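Local coordinates for protein aspartate--tRNA(Asp/Asn) ligase (Sulfolobus tokodaii, PDB 1WYD) that attaches L-aspartate to both tRNA(Asp) and tRNA(Asn), first activating the amino acid with ATP to form Asp-AMP, at residues L31-L39 with V49-S60; L63-I74 with L87-A98. One frame throughout, in Å; residues are numbered along the deposited sequence.

Contact 1. Residues L31-L39 with V49-S60; sequences LGGKKFIIL and VVDKNSSAFGIS
The carbonyl oxygen of Lys35 receives two groups from the neighbouring strand: Val50 N donates a hydrogen bond to Lys35 O at 3.0 Å, and Val49 CA adds a longer C-H...O contact with it at 3.6 Å. Lys35 N returns a nearly straight bond to Val50 O (173° at the hydrogen), and the two reciprocal bonds together define an antiparallel hydrogen-bonded pair in the 34-41/44-50 hairpin of the OB fold. On the Phe36 face, Val49 lies alongside the aromatic side chain, pointing the same way, with its CG2 3.7 Å from Phe36 CE2. The other face belongs to Val50 and Lys35. With CG anti to the backbone N (chi1 -179°) and bends farther out, the Lys35 chain runs its CD to 3.4 Å from Ser60 OG, while its CB meets the edge of the Phe57 ring. Ser60 OG is already committed, donating to Phe57 O at 2.7 Å. On the Lys35 side, Ile37 CD1 packs against Val50 CG2, 4.0 Å away. Lysine suits its place because its methylenes pack against Phe57 and Ser60 of the short helix 57-60 while its ammonium continues to Asp30 in a salt bridge; that partner would favour a charged amine on this buried residue.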
loop_
_atom_site.group_PDB
_atom_site.type_symbol
_atom_site.label_atom_id
_atom_site.label_comp_id
_atom_site.label_asym_id
_atom_site.label_seq_id
_atom_site.Cartn_x
_atom_site.Cartn_y
_atom_site.Cartn_z
ATOM N N LEU B 31 36.445 16.477 25.845
ATOM C CA LEU B 31 37.735 15.869 26.182
ATOM C C LEU B 31 38.893 16.723 25.664
ATOM O O LEU B 31 38.967 17.044 24.467
ATOM C CB LEU B 31 37.810 14.450 25.644
ATOM C CG LEU B 31 39.036 13.622 26.012
ATOM C CD1 LEU B 31 38.996 13.104 27.484
ATOM C CD2 LEU B 31 39.169 12.471 25.018
ATOM N N GLY B 32 39.768 17.118 26.581
ATOM C CA GLY B 32 40.944 17.895 26.242
ATOM C C GLY B 32 40.629 19.292 25.725
ATOM O O GLY B 32 41.343 19.803 24.858
ATOM N N GLY B 33 39.588 19.927 26.281
ATOM C CA GLY B 33 39.125 21.207 25.782
ATOM C C GLY B 33 38.476 21.144 24.394
ATOM O O GLY B 33 38.137 22.176 23.824
ATOM N N LYS B 34 38.309 19.943 23.844
ATOM C CA LYS B 34 37.553 19.769 22.597
ATOM C C LYS B 34 36.157 19.219 22.868
ATOM O O LYS B 34 35.962 18.413 23.780
ATOM C CB LYS B 34 38.286 18.849 21.624
ATOM C CG LYS B 34 39.514 19.482 21.029
ATOM C CD LYS B 34 40.320 18.463 20.255
ATOM C CE LYS B 34 41.129 19.159 19.177
ATOM N NZ LYS B 34 41.770 20.427 19.671
ATOM N N LYS B 35 35.198 19.687 22.074
ATOM C CA LYS B 35 33.825 19.214 22.132
ATOM C C LYS B 35 33.595 18.215 21.015
ATOM O O LYS B 35 33.829 18.513 19.839
ATOM C CB LYS B 35 32.833 20.379 21.973
ATOM C CG LYS B 35 31.367 19.927 22.045
ATOM C CD LYS B 35 30.447 20.999 22.652
ATOM C CE LYS B 35 30.942 21.522 24.012
ATOM N NZ LYS B 35 30.387 20.770 25.174
ATOM N N PHE B 36 33.122 17.034 21.387
ATOM C CA PHE B 36 32.827 16.024 20.404
ATOM C C PHE B 36 31.313 15.883 20.235
ATOM O O PHE B 36 30.605 15.657 21.197
ATOM C CB PHE B 36 33.469 14.707 20.820
ATOM C CG PHE B 36 34.960 14.695 20.671
ATOM C CD1 PHE B 36 35.782 15.016 21.744
ATOM C CD2 PHE B 36 35.547 14.369 19.460
ATOM C CE1 PHE B 36 37.177 15.006 21.616
ATOM C CE2 PHE B 36 36.943 14.357 19.321
ATOM C CZ PHE B 36 37.756 14.683 20.398
ATOM N N ILE B 37 30.819 16.044 19.014
ATOM C CA ILE B 37 29.407 15.820 18.752
ATOM C C ILE B 37 29.239 14.608 17.867
ATOM O O ILE B 37 29.677 14.638 16.730
ATOM C CB ILE B 37 28.764 17.058 18.057
ATOM C CG1 ILE B 37 29.182 18.363 18.740
ATOM C CG2 ILE B 37 27.251 16.927 18.057
ATOM C CD1 ILE B 37 28.704 19.584 18.017
ATOM N N ILE B 38 28.617 13.538 18.383
ATOM C CA ILE B 38 28.131 12.496 17.505
ATOM C C ILE B 38 26.810 13.028 16.903
ATOM O O ILE B 38 25.835 13.326 17.618
ATOM C CB ILE B 38 27.951 11.112 18.212
ATOM C CG1 ILE B 38 29.201 10.626 18.960
ATOM C CG2 ILE B 38 27.502 10.030 17.219
ATOM C CD1 ILE B 38 30.535 10.764 18.247
ATOM N N LEU B 39 26.814 13.187 15.587
ATOM C CA LEU B 39 25.650 13.629 14.846
ATOM C C LEU B 39 24.973 12.433 14.206
ATOM O O LEU B 39 25.641 11.436 13.864
ATOM C CB LEU B 39 26.055 14.658 13.786
ATOM C CG LEU B 39 24.956 15.342 12.985
ATOM C CD1 LEU B 39 24.267 16.423 13.815
ATOM C CD2 LEU B 39 25.591 15.943 11.742
ATOM N N VAL B 49 34.047 17.407 15.485
ATOM C CA VAL B 49 34.905 18.020 16.489
ATOM C C VAL B 49 34.793 19.560 16.410
ATOM O O VAL B 49 34.690 20.143 15.332
ATOM C CB VAL B 49 36.386 17.521 16.354
ATOM C CG1 VAL B 49 37.205 17.798 17.628
ATOM C CG2 VAL B 49 36.439 16.029 16.042
ATOM N N VAL B 50 34.760 20.190 17.576
ATOM C CA VAL B 50 34.785 21.639 17.697
ATOM C C VAL B 50 35.912 21.932 18.667
ATOM O O VAL B 50 35.765 21.707 19.872
ATOM C CB VAL B 50 33.467 22.224 18.295
ATOM C CG1 VAL B 50 33.264 23.654 17.845
ATOM C CG2 VAL B 50 32.253 21.381 17.932
ATOM N N ASP B 51 37.047 22.404 18.153
ATOM C CA ASP B 51 38.146 22.777 19.035
ATOM C C ASP B 51 37.911 24.159 19.624
ATOM O O ASP B 51 37.017 24.887 19.182
ATOM C CB ASP B 51 39.550 22.609 18.404
ATOM C CG ASP B 51 39.678 23.235 17.030
ATOM O OD1 ASP B 51 39.221 24.392 16.855
ATOM O OD2 ASP B 51 40.256 22.647 16.069
ATOM N N LYS B 52 38.706 24.487 20.640
ATOM C CA LYS B 52 38.542 25.710 21.418
ATOM C C LYS B 52 38.455 26.989 20.582
ATOM O O LYS B 52 37.627 27.847 20.864
ATOM C CB LYS B 52 39.667 25.833 22.468
ATOM C CG LYS B 52 39.449 24.981 23.736
ATOM C CD LYS B 52 38.605 25.720 24.808
ATOM C CE LYS B 52 38.072 24.772 25.904
ATOM N NZ LYS B 52 37.306 25.485 26.989
ATOM N N ASN B 53 39.304 27.126 19.571
ATOM C CA ASN B 53 39.420 28.421 18.900
ATOM C C ASN B 53 38.530 28.602 17.658
ATOM O O ASN B 53 38.618 29.627 16.973
ATOM C CB ASN B 53 40.897 28.857 18.672
ATOM C CG ASN B 53 41.791 27.735 18.121
ATOM O OD1 ASN B 53 41.668 26.569 18.515
ATOM N ND2 ASN B 53 42.706 28.093 17.205
ATOM N N SER B 54 37.646 27.631 17.404
ATOM C CA SER B 54 36.635 27.741 16.342
ATOM C C SER B 54 35.515 28.741 16.720
ATOM O O SER B 54 35.215 28.916 17.905
ATOM C CB SER B 54 36.042 26.360 16.040
ATOM O OG SER B 54 35.175 26.402 14.918
ATOM N N SER B 55 34.908 29.400 15.726
ATOM C CA SER B 55 33.762 30.287 16.001
ATOM C C SER B 55 32.485 29.500 16.354
ATOM O O SER B 55 31.548 30.061 16.913
ATOM C CB SER B 55 33.496 31.313 14.874
ATOM O OG SER B 55 34.267 31.082 13.695
ATOM N N ALA B 56 32.472 28.198 16.055
ATOM C CA ALA B 56 31.347 27.315 16.397
ATOM C C ALA B 56 31.341 26.837 17.861
ATOM O O ALA B 56 30.372 26.219 18.322
ATOM C CB ALA B 56 31.307 26.108 15.442
ATOM N N PHE B 57 32.417 27.126 18.591
ATOM C CA PHE B 57 32.553 26.639 19.959
ATOM C C PHE B 57 31.447 27.186 20.852
ATOM O O PHE B 57 30.881 26.450 21.657
ATOM C CB PHE B 57 33.947 26.950 20.529
ATOM C CG PHE B 57 34.211 26.327 21.879
ATOM C CD1 PHE B 57 34.147 24.939 22.057
ATOM C CD2 PHE B 57 34.521 27.126 22.966
ATOM C CE1 PHE B 57 34.388 24.354 23.301
ATOM C CE2 PHE B 57 34.769 26.560 24.214
ATOM C CZ PHE B 57 34.706 25.168 24.383
ATOM N N GLY B 58 31.133 28.466 20.683
ATOM C CA GLY B 58 30.164 29.158 21.515
ATOM C C GLY B 58 28.785 28.532 21.448
ATOM O O GLY B 58 28.190 28.227 22.485
ATOM N N ILE B 59 28.279 28.324 20.234
ATOM C CA ILE B 59 26.961 27.740 20.085
ATOM C C ILE B 59 26.969 26.260 20.494
ATOM O O ILE B 59 26.057 25.811 21.166
ATOM C CB ILE B 59 26.327 28.041 18.668
ATOM C CG1 ILE B 59 24.798 27.839 18.695
ATOM C CG2 ILE B 59 27.040 27.266 17.524
ATOM C CD1 ILE B 59 24.082 28.394 17.480
ATOM N N SER B 60 28.045 25.543 20.186
ATOM C CA SER B 60 28.148 24.117 20.524
ATOM C C SER B 60 27.934 23.858 22.017
ATOM O O SER B 60 27.577 22.751 22.410
ATOM C CB SER B 60 29.487 23.514 20.048
ATOM O OG SER B 60 30.594 23.917 20.859
#

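Contact 2. Residues L63-I74 with L87-A98; sequences LTQESVIQVRGI and LHAEEITLLSKA
Residues 68-74 run antiparallel to 91-94, with axes 4.6 Å apart at an angle of 163°, and the same strand pairs beyond a corner at Glu90 with 87-89, at 113°. The Arg72 guanidinium forms a salt bridge with Glu91: NH2 meets OE2 from above the carboxylate plane at 3.0 Å, the two flat groups being 77° apart. Arginine can serve two acids here, since its NH1 also pairs with Glu18. On the barrel's inner face Val71 is surrounded by branched and small apolar residues: its CG1 meets Leu87 CD1 tip to tip at 3.8 Å, and its CG2 lies beside Ile92 CG1 at 3.7 Å and also touches Ala89. Glycine suits position 73 because a CB there would run straight into His88 O.

Arg72 O takes Glu90 N at 2.9 Å and Glu91 N at 3.1 Å; two residues facing one make a classic beta bulge. It coincides with the corner in 87-98, so that 85-89 and 91-94 both pair with 68-77 and 85-89 can also lie parallel beside 44-50, consistent with the closed, strongly curved barrel of an OB fold. A second bulge sets Leu95 and Ser96 against Val68, whose O is bonded by Leu95 N and weakly by Ser96 N.

On the Val68 face, Leu95 crosses that valine at about a right angle, CD1 to CG1 at 3.7 Å, and Pro393 of the second subunit packs on Leu95, while Ser96 OG is hydrogen-bonded to Met391 O of that subunit. At the far end Ser67 OG, turned anti to its carbonyl carbon, accepts from Ala98 N at 3.2 Å.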
loop_
_atom_site.group_PDB
_atom_site.type_symbol
_atom_site.label_atom_id
_atom_site.label_comp_id
_atom_site.label_asym_id
_atom_site.label_seq_id
_atom_site.Cartn_x
_atom_site.Cartn_y
_atom_site.Cartn_z
ATOM N N LEU B 63 24.065 23.423 22.925
ATOM C CA LEU B 63 23.453 22.275 22.269
ATOM C C LEU B 63 23.047 21.163 23.235
ATOM O O LEU B 63 23.701 20.914 24.253
ATOM C CB LEU B 63 24.431 21.706 21.229
ATOM C CG LEU B 63 24.763 22.530 19.991
ATOM C CD1 LEU B 63 25.652 21.709 19.053
ATOM C CD2 LEU B 63 23.503 22.999 19.261
ATOM N N THR B 64 21.977 20.462 22.892
ATOM C CA THR B 64 21.408 19.447 23.760
ATOM C C THR B 64 21.058 18.306 22.885
ATOM O O THR B 64 20.856 18.505 21.688
ATOM C CB THR B 64 20.122 19.975 24.400
ATOM O OG1 THR B 64 19.177 20.308 23.358
ATOM C CG2 THR B 64 20.421 21.304 25.085
ATOM N N GLN B 65 20.942 17.116 23.465
ATOM C CA GLN B 65 20.653 15.925 22.677
ATOM C C GLN B 65 19.281 16.061 22.021
ATOM O O GLN B 65 18.327 16.607 22.621
ATOM C CB GLN B 65 20.743 14.669 23.537
ATOM C CG GLN B 65 22.113 14.455 24.146
ATOM C CD GLN B 65 22.151 13.164 24.960
ATOM O OE1 GLN B 65 22.251 12.070 24.401
ATOM N NE2 GLN B 65 22.052 13.284 26.266
ATOM N N GLU B 66 19.224 15.593 20.778
ATOM C CA GLU B 66 18.053 15.614 19.876
ATOM C C GLU B 66 17.715 16.958 19.226
ATOM O O GLU B 66 16.793 17.028 18.419
ATOM C CB GLU B 66 16.805 14.922 20.469
ATOM C CG GLU B 66 16.891 13.395 20.635
ATOM C CD GLU B 66 17.534 12.637 19.467
ATOM O OE1 GLU B 66 18.638 12.097 19.679
ATOM O OE2 GLU B 66 16.954 12.558 18.351
ATOM N N SER B 67 18.453 18.013 19.542
ATOM C CA SER B 67 18.402 19.228 18.726
ATOM C C SER B 67 18.846 18.967 17.298
ATOM O O SER B 67 19.706 18.095 17.015
ATOM C CB SER B 67 19.293 20.301 19.304
ATOM O OG SER B 67 18.950 20.534 20.649
ATOM N N VAL B 68 18.260 19.722 16.389
ATOM C CA VAL B 68 18.544 19.547 14.985
ATOM C C VAL B 68 19.517 20.632 14.570
ATOM O O VAL B 68 19.244 21.828 14.767
ATOM C CB VAL B 68 17.246 19.623 14.161
ATOM C CG1 VAL B 68 17.539 19.605 12.699
ATOM C CG2 VAL B 68 16.265 18.505 14.584
ATOM N N ILE B 69 20.663 20.220 14.018
ATOM C CA ILE B 69 21.657 21.194 13.615
ATOM C C ILE B 69 22.129 21.042 12.172
ATOM O O ILE B 69 21.986 19.984 11.550
ATOM C CB ILE B 69 22.903 21.268 14.619
ATOM C CG1 ILE B 69 23.817 20.027 14.543
ATOM C CG2 ILE B 69 22.481 21.545 16.013
ATOM C CD1 ILE B 69 25.084 20.171 15.370
ATOM N N GLN B 70 22.671 22.145 11.666
ATOM C CA GLN B 70 23.450 22.206 10.441
ATOM C C GLN B 70 24.890 22.388 10.878
ATOM O O GLN B 70 25.186 23.236 11.727
ATOM C CB GLN B 70 23.037 23.451 9.678
ATOM C CG GLN B 70 22.810 23.267 8.214
ATOM C CD GLN B 70 22.319 24.549 7.553
ATOM O OE1 GLN B 70 22.456 24.721 6.341
ATOM N NE2 GLN B 70 21.750 25.442 8.347
ATOM N N VAL B 71 25.793 21.590 10.319
ATOM C CA VAL B 71 27.223 21.803 10.571
ATOM C C VAL B 71 28.090 21.833 9.298
ATOM O O VAL B 71 28.141 20.882 8.528
ATOM C CB VAL B 71 27.785 20.851 11.695
ATOM C CG1 VAL B 71 27.517 19.380 11.387
ATOM C CG2 VAL B 71 29.257 21.082 11.913
ATOM N N ARG B 72 28.738 22.973 9.080
ATOM C CA ARG B 72 29.731 23.149 8.031
ATOM C C ARG B 72 31.139 23.041 8.635
ATOM O O ARG B 72 31.470 23.756 9.587
ATOM C CB ARG B 72 29.542 24.519 7.402
ATOM C CG ARG B 72 30.617 24.907 6.394
ATOM C CD ARG B 72 30.245 26.128 5.548
ATOM N NE ARG B 72 30.325 27.367 6.319
ATOM C CZ ARG B 72 31.467 27.916 6.765
ATOM N NH1 ARG B 72 32.655 27.350 6.514
ATOM N NH2 ARG B 72 31.422 29.046 7.460
ATOM N N GLY B 73 31.956 22.133 8.104
ATOM C CA GLY B 73 33.342 22.034 8.515
ATOM C C GLY B 73 34.240 21.348 7.481
ATOM O O GLY B 73 33.831 21.095 6.337
ATOM N N ILE B 74 35.466 21.028 7.889
ATOM C CA ILE B 74 36.431 20.434 6.976
ATOM C C ILE B 74 36.678 19.001 7.372
ATOM O O ILE B 74 36.915 18.713 8.525
ATOM C CB ILE B 74 37.741 21.269 6.959
ATOM C CG1 ILE B 74 37.549 22.528 6.105
ATOM C CG2 ILE B 74 38.900 20.461 6.400
ATOM C CD1 ILE B 74 36.794 23.704 6.795
ATOM N N LEU B 87 34.414 15.416 11.059
ATOM C CA LEU B 87 34.164 16.760 10.571
ATOM C C LEU B 87 34.661 17.740 11.607
ATOM O O LEU B 87 34.256 17.669 12.764
ATOM C CB LEU B 87 32.660 16.960 10.418
ATOM C CG LEU B 87 32.048 17.700 9.223
ATOM C CD1 LEU B 87 30.786 18.346 9.647
ATOM C CD2 LEU B 87 32.993 18.700 8.623
ATOM N N HIS B 88 35.523 18.668 11.199
ATOM C CA HIS B 88 36.050 19.666 12.118
ATOM C C HIS B 88 35.196 20.905 11.975
ATOM O O HIS B 88 35.251 21.585 10.965
ATOM C CB HIS B 88 37.535 19.932 11.835
ATOM C CG HIS B 88 38.447 18.866 12.376
ATOM N ND1 HIS B 88 39.771 19.102 12.687
ATOM C CD2 HIS B 88 38.221 17.558 12.667
ATOM C CE1 HIS B 88 40.321 17.989 13.141
ATOM N NE2 HIS B 88 39.402 17.038 13.143
ATOM N N ALA B 89 34.377 21.192 12.973
ATOM C CA ALA B 89 33.324 22.179 12.776
ATOM C C ALA B 89 33.863 23.607 12.634
ATOM O O ALA B 89 34.804 24.001 13.356
ATOM C CB ALA B 89 32.311 22.093 13.882
ATOM N N GLU B 90 33.273 24.372 11.711
ATOM C CA GLU B 90 33.590 25.793 11.568
ATOM C C GLU B 90 32.366 26.653 11.874
ATOM O O GLU B 90 32.477 27.774 12.396
ATOM C CB GLU B 90 34.112 26.107 10.158
ATOM C CG GLU B 90 35.363 25.330 9.746
ATOM C CD GLU B 90 36.668 25.894 10.319
ATOM O OE1 GLU B 90 36.870 27.134 10.307
ATOM O OE2 GLU B 90 37.509 25.087 10.783
ATOM N N GLU B 91 31.195 26.116 11.537
ATOM C CA GLU B 91 29.926 26.812 11.737
ATOM C C GLU B 91 28.824 25.809 12.019
ATOM O O GLU B 91 28.734 24.782 11.334
ATOM C CB GLU B 91 29.561 27.651 10.516
ATOM C CG GLU B 91 28.521 28.719 10.806
ATOM C CD GLU B 91 28.157 29.543 9.578
ATOM O OE1 GLU B 91 27.381 30.508 9.726
ATOM O OE2 GLU B 91 28.645 29.232 8.466
ATOM N N ILE B 92 28.008 26.124 13.031
ATOM C CA ILE B 92 26.870 25.322 13.419
ATOM C C ILE B 92 25.634 26.217 13.540
ATOM O O ILE B 92 25.650 27.264 14.206
ATOM C CB ILE B 92 27.152 24.543 14.756
ATOM C CG1 ILE B 92 28.153 23.388 14.532
ATOM C CG2 ILE B 92 25.832 24.043 15.431
ATOM C CD1 ILE B 92 29.084 23.119 15.722
ATOM N N THR B 93 24.566 25.806 12.874
ATOM C CA THR B 93 23.299 26.495 12.981
ATOM C C THR B 93 22.285 25.628 13.722
ATOM O O THR B 93 22.173 24.422 13.466
ATOM C CB THR B 93 22.792 26.848 11.588
ATOM O OG1 THR B 93 23.877 27.411 10.839
ATOM C CG2 THR B 93 21.747 27.978 11.669
ATOM N N LEU B 94 21.579 26.250 14.658
ATOM C CA LEU B 94 20.523 25.610 15.428
ATOM C C LEU B 94 19.216 25.715 14.642
ATOM O O LEU B 94 18.679 26.817 14.447
ATOM C CB LEU B 94 20.379 26.312 16.769
ATOM C CG LEU B 94 20.157 25.584 18.094
ATOM C CD1 LEU B 94 19.533 26.578 19.059
ATOM C CD2 LEU B 94 19.277 24.357 17.944
ATOM N N LEU B 95 18.707 24.581 14.168
ATOM C CA LEU B 95 17.504 24.611 13.342
ATOM C C LEU B 95 16.307 24.496 14.245
ATOM O O LEU B 95 15.301 25.178 14.056
ATOM C CB LEU B 95 17.524 23.481 12.316
ATOM C CG LEU B 95 18.717 23.461 11.362
ATOM C CD1 LEU B 95 18.571 22.326 10.393
ATOM C CD2 LEU B 95 18.866 24.794 10.606
ATOM N N SER B 96 16.435 23.629 15.241
ATOM C CA SER B 96 15.361 23.314 16.153
ATOM C C SER B 96 15.975 22.772 17.474
ATOM O O SER B 96 16.621 21.703 17.495
ATOM C CB SER B 96 14.425 22.295 15.480
ATOM O OG SER B 96 13.312 21.986 16.294
ATOM N N LYS B 97 15.778 23.530 18.551
ATOM C CA LYS B 97 16.362 23.223 19.849
ATOM C C LYS B 97 15.419 22.278 20.583
ATOM O O LYS B 97 14.223 22.400 20.461
ATOM C CB LYS B 97 16.567 24.524 20.628
ATOM C CG LYS B 97 17.563 24.485 21.801
ATOM C CD LYS B 97 17.174 25.495 22.935
ATOM C CE LYS B 97 17.449 26.965 22.535
ATOM N NZ LYS B 97 17.482 27.912 23.705
ATOM N N ALA B 98 15.957 21.302 21.294
ATOM C CA ALA B 98 15.133 20.368 22.055
ATOM C C ALA B 98 15.178 20.686 23.550
ATOM O O ALA B 98 16.233 20.978 24.094
ATOM C CB ALA B 98 15.597 18.943 21.815
#

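Contact 1 and contact 2 lie in series along the chain, their centres about 10 Å apart, in the N-terminal OB-fold domain, which in this class-II family typically recognises the tRNA anticodon. Strands 44-50 and 85-89 run parallel and join them: Val49 O lies 2.6 Å from Ala89 N and Val49 N lies 2.7 Å from Leu87 O, both probable hydrogen bonds. Beyond that strand pairing, the loop and short helix after strand 44-50 rest on strands of 87-98, with Ile59 CG2 3.6 Å from Ile92 O and Ser54 OG hydrogen-bonded to Ala89 O. Neither contact is near the predicted aspartate, ATP and magnesium sites. Contact 2 also borders the second subunit, whereas no other chain of the dimer touches contact 1.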